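Local coordinates for phosphatidylinositol 4,5-bisphosphate-binding protein SLM1 (Saccharomyces cerevisiae, PDB 4A6K) that binds phosphatidylinositol 4,5-bisphosphate through its PH domain, the part described here, and acts as an effector of TORC2 and calcineurin signalling, at residues F80-K85 and W96-D101. Residues are numbered along the deposited sequence; the frame is centred on the assembly and turned at random.
With I4D (D-myo-inositol-4-phosphate), chain G.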
ATOM      1  N   PHE A  80      19.760 -10.896  -5.805  1.00 13.86           N
ATOM      2  CA  PHE A  80      19.636  -9.461  -6.121  1.00 14.60           C
ATOM      3  C   PHE A  80      20.199  -8.590  -5.046  1.00 16.36           C
ATOM      4  O   PHE A  80      20.365  -9.040  -3.894  1.00 15.06           O
ATOM      5  CB  PHE A  80      18.144  -9.073  -6.396  1.00 16.68           C
ATOM      6  CG  PHE A  80      17.249  -9.144  -5.178  1.00 14.68           C
ATOM      7  CD1 PHE A  80      16.606 -10.331  -4.806  1.00 14.20           C
ATOM      8  CD2 PHE A  80      17.007  -7.966  -4.464  1.00 14.63           C
ATOM      9  CE1 PHE A  80      15.734 -10.321  -3.633  1.00 14.41           C
ATOM     10  CE2 PHE A  80      16.150  -7.968  -3.329  1.00 14.69           C
ATOM     11  CZ  PHE A  80      15.550  -9.123  -2.950  1.00 13.89           C
ATOM     12  N   VAL A  81      20.430  -7.307  -5.387  1.00 14.02           N
ATOM     13  CA  VAL A  81      21.089  -6.395  -4.467  1.00 17.09           C
ATOM     14  C   VAL A  81      20.108  -5.305  -4.153  1.00 17.76           C
ATOM     15  O   VAL A  81      19.446  -4.769  -5.059  1.00 16.87           O
ATOM     16  CB  VAL A  81      22.356  -5.728  -5.142  1.00 18.16           C
ATOM     17  CG1 VAL A  81      22.954  -4.643  -4.223  1.00 16.61           C
ATOM     18  CG2 VAL A  81      23.355  -6.768  -5.509  1.00 19.62           C
ATOM     19  N   LEU A  82      19.964  -5.064  -2.849  1.00 17.40           N
ATOM     20  CA  LEU A  82      19.233  -3.964  -2.266  1.00 17.39           C
ATOM     21  C   LEU A  82      20.220  -2.941  -1.777  1.00 17.44           C
ATOM     22  O   LEU A  82      21.049  -3.230  -0.906  1.00 16.28           O
ATOM     23  CB  LEU A  82      18.382  -4.504  -1.106  1.00 17.71           C
ATOM     24  CG  LEU A  82      17.371  -3.486  -0.559  1.00 18.78           C
ATOM     25  CD1 LEU A  82      16.175  -3.335  -1.492  1.00 24.45           C
ATOM     26  CD2 LEU A  82      16.835  -4.026   0.745  1.00 23.55           C
ATOM     27  N   HIS A  83      20.101  -1.714  -2.307  1.00 16.74           N
ATOM     28  CA  HIS A  83      21.007  -0.633  -1.984  1.00 19.35           C
ATOM     29  C   HIS A  83      20.396   0.421  -1.057  1.00 20.03           C
ATOM     30  O   HIS A  83      19.242   0.834  -1.257  1.00 19.84           O
ATOM     31  CB  HIS A  83      21.421   0.056  -3.304  1.00 18.07           C
ATOM     32  CG  HIS A  83      22.334   1.226  -3.134  1.00 21.92           C
ATOM     33  ND1 HIS A  83      23.701   1.086  -2.941  1.00 24.75           N
ATOM     34  CD2 HIS A  83      22.100   2.561  -3.225  1.00 26.09           C
ATOM     35  CE1 HIS A  83      24.260   2.283  -2.890  1.00 29.32           C
ATOM     36  NE2 HIS A  83      23.315   3.197  -3.063  1.00 28.28           N
ATOM     37  N   ALA A  84      21.184   0.876  -0.070  1.00 22.14           N
ATOM     38  CA  ALA A  84      20.717   1.965   0.820  1.00 23.22           C
ATOM     39  C   ALA A  84      21.103   3.343   0.339  1.00 24.71           C
ATOM     40  O   ALA A  84      22.292   3.668   0.189  1.00 24.62           O
ATOM     41  CB  ALA A  84      21.198   1.801   2.252  1.00 22.80           C
ATOM     42  N   LYS A  85      20.084   4.187   0.242  1.00 26.50           N
ATOM     43  CA  LYS A  85      20.249   5.624  -0.056  1.00 28.11           C
ATOM     44  C   LYS A  85      20.491   6.436   1.186  1.00 28.63           C
ATOM     45  O   LYS A  85      20.887   7.614   1.089  1.00 30.26           O
ATOM     46  CB  LYS A  85      19.014   6.174  -0.797  1.00 28.34           C
ATOM     47  CG  LYS A  85      18.893   5.614  -2.212  1.00 28.84           C
ATOM     48  CD  LYS A  85      17.455   5.545  -2.771  1.00 37.56           C
ATOM     49  CE  LYS A  85      16.782   6.881  -3.067  1.00 37.80           C
ATOM     50  NZ  LYS A  85      15.760   6.777  -4.159  1.00 39.16           N
ATOM     51  N   TRP A  96      23.051  -4.785   0.390  1.00 18.81           N
ATOM     52  CA  TRP A  96      22.738  -6.109   0.878  1.00 18.18           C
ATOM     53  C   TRP A  96      22.357  -7.067  -0.244  1.00 16.90           C
ATOM     54  O   TRP A  96      21.614  -6.689  -1.171  1.00 18.14           O
ATOM     55  CB  TRP A  96      21.653  -5.997   1.922  1.00 18.39           C
ATOM     56  CG  TRP A  96      22.211  -5.640   3.309  1.00 23.12           C
ATOM     57  CD1 TRP A  96      23.510  -5.248   3.634  1.00 26.85           C
ATOM     58  CD2 TRP A  96      21.482  -5.635   4.543  1.00 26.04           C
ATOM     59  NE1 TRP A  96      23.603  -4.984   4.984  1.00 29.53           N
ATOM     60  CE2 TRP A  96      22.390  -5.216   5.572  1.00 30.12           C
ATOM     61  CE3 TRP A  96      20.151  -5.893   4.872  1.00 29.44           C
ATOM     62  CZ2 TRP A  96      22.003  -5.090   6.937  1.00 33.18           C
ATOM     63  CZ3 TRP A  96      19.764  -5.797   6.258  1.00 30.16           C
ATOM     64  CH2 TRP A  96      20.699  -5.393   7.250  1.00 31.84           C
ATOM     65  N   VAL A  97      22.818  -8.315  -0.146  1.00 15.82           N
ATOM     66  CA  VAL A  97      22.530  -9.304  -1.206  1.00 15.60           C
ATOM     67  C   VAL A  97      21.585 -10.338  -0.686  1.00 15.95           C
ATOM     68  O   VAL A  97      21.824 -10.953   0.400  1.00 14.87           O
ATOM     69  CB  VAL A  97      23.866 -10.011  -1.694  1.00 17.29           C
ATOM     70  CG1 VAL A  97      23.583 -11.204  -2.683  1.00 16.64           C
ATOM     71  CG2 VAL A  97      24.889  -8.988  -2.225  1.00 19.83           C
ATOM     72  N   PHE A  98      20.498 -10.522  -1.439  1.00 13.69           N
ATOM     73  CA  PHE A  98      19.491 -11.478  -1.188  1.00 12.55           C
ATOM     74  C   PHE A  98      19.510 -12.630  -2.159  1.00 14.88           C
ATOM     75  O   PHE A  98      19.870 -12.485  -3.340  1.00 15.22           O
ATOM     76  CB  PHE A  98      18.085 -10.823  -1.140  1.00 13.99           C
ATOM     77  CG  PHE A  98      17.913  -9.880   0.021  1.00 13.66           C
ATOM     78  CD1 PHE A  98      17.491 -10.352   1.276  1.00 18.79           C
ATOM     79  CD2 PHE A  98      18.199  -8.535  -0.115  1.00 11.75           C
ATOM     80  CE1 PHE A  98      17.314  -9.415   2.371  1.00 14.05           C
ATOM     81  CE2 PHE A  98      18.048  -7.625   0.972  1.00 17.65           C
ATOM     82  CZ  PHE A  98      17.591  -8.102   2.221  1.00 19.00           C
ATOM     83  N   LYS A  99      19.179 -13.814  -1.644  1.00 13.83           N
ATOM     84  CA  LYS A  99      19.081 -15.037  -2.470  1.00 13.87           C
ATOM     85  C   LYS A  99      17.715 -15.680  -2.277  1.00 14.95           C
ATOM     86  O   LYS A  99      17.306 -15.979  -1.137  1.00 14.91           O
ATOM     87  CB  LYS A  99      20.207 -16.005  -2.159  1.00 14.37           C
ATOM     88  CG  LYS A  99      20.232 -17.297  -2.981  1.00 19.54           C
ATOM     89  CD  LYS A  99      21.555 -18.053  -2.913  1.00 17.69           C
ATOM     90  CE  LYS A  99      21.762 -18.643  -1.519  1.00 26.78           C
ATOM     91  NZ  LYS A  99      22.741 -19.757  -1.547  1.00 31.99           N
ATOM     92  N   ALA A 100      16.991 -15.850  -3.374  1.00 14.66           N
ATOM     93  CA  ALA A 100      15.691 -16.514  -3.363  1.00 16.76           C
ATOM     94  C   ALA A 100      15.913 -17.962  -3.868  1.00 18.78           C
ATOM     95  O   ALA A 100      17.021 -18.307  -4.295  1.00 18.00           O
ATOM     96  CB  ALA A 100      14.654 -15.767  -4.334  1.00 16.97           C
ATOM     97  N   ASP A 101      14.866 -18.764  -3.846  1.00 19.87           N
ATOM     98  CA  ASP A 101      14.934 -20.208  -4.225  1.00 21.32           C
ATOM     99  C   ASP A 101      15.203 -20.486  -5.728  1.00 21.68           C
ATOM    100  O   ASP A 101      15.659 -21.586  -6.093  1.00 20.81           O
ATOM    101  CB  ASP A 101      13.609 -20.829  -3.932  1.00 24.69           C
ATOM    102  CG  ASP A 101      13.286 -20.855  -2.445  1.00 30.95           C
ATOM    103  OD1 ASP A 101      14.157 -21.344  -1.665  1.00 42.50           O
ATOM    104  OD2 ASP A 101      12.177 -20.393  -2.060  1.00 39.80           O
TER
HETATM  105  O5  I4D G1585      27.246 -18.579  -5.410  1.00 50.40           O
HETATM  106  C5  I4D G1585      26.668 -18.159  -4.165  1.00 54.48           C
HETATM  107  C6  I4D G1585      27.810 -17.533  -3.352  1.00 53.96           C
HETATM  108  O6  I4D G1585      28.186 -16.308  -3.971  1.00 55.79           O
HETATM  109  C4  I4D G1585      26.094 -19.429  -3.540  1.00 53.90           C
HETATM  110  O4  I4D G1585      25.024 -19.986  -4.351  1.00 55.15           O
HETATM  111  P4  I4D G1585      24.859 -21.607  -4.702  1.00 53.03           P
HETATM  112  O43 I4D G1585      23.358 -21.863  -4.493  1.00 53.98           O
HETATM  113  O42 I4D G1585      25.379 -21.649  -6.144  1.00 56.29           O
HETATM  114  O41 I4D G1585      25.673 -22.430  -3.688  1.00 56.06           O
HETATM  115  C3  I4D G1585      25.728 -19.242  -2.072  1.00 56.82           C
HETATM  116  O3  I4D G1585      25.736 -20.527  -1.402  1.00 58.67           O
HETATM  117  C2  I4D G1585      26.738 -18.433  -1.248  1.00 56.40           C
HETATM  118  O2  I4D G1585      27.670 -19.366  -0.677  1.00 55.65           O
HETATM  119  C1  I4D G1585      27.391 -17.217  -1.941  1.00 53.16           C
HETATM  120  O1  I4D G1585      28.466 -16.740  -1.134  1.00 50.23           O
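Trp-96 O takes the backbone N-H of Leu-82 at 2.9 Å and also meets Val-81 CA in a CA-H...O contact of 3.4 Å. Trp-96 N returns a bond to Leu-82 O, 2.8 Å long and nearly straight (172° at the hydrogen). Phe-80 and Phe-98 exchange the other two, N to O each way. Between these hydrogen-bonded pairs sits the non-hydrogen-bonded pair Val-81 and Val-97. This alternation is regular antiparallel pairing, here between the two strands of a beta hairpin.

Phe-80, Leu-82, Trp-96 and Phe-98 share one face of the sheet. The Phe-80 CG lies between its backbone N and carbonyl carbon (chi1 68°), and the ring leans toward strand 95-99. One face of it receives Phe-98 CB in a CH-pi contact, 3.8 Å from the ring centroid. The two phenyl planes are near parallel, at 21°, but slid apart with little overlap. Leu-82 CB meets the edge of the Phe-98 ring at CE2, 3.8 Å away. On the other face, the valine CG2 methyls meet loosely.

Lys-99 NZ lies beside the bound D-myo-inositol-4-phosphate. Helix 103-116 packs on Phe-80 through Met-106, Phe-110 and Leu-113. Strands 57-62 and 8-16 flank the hairpin within the PH-domain sheet.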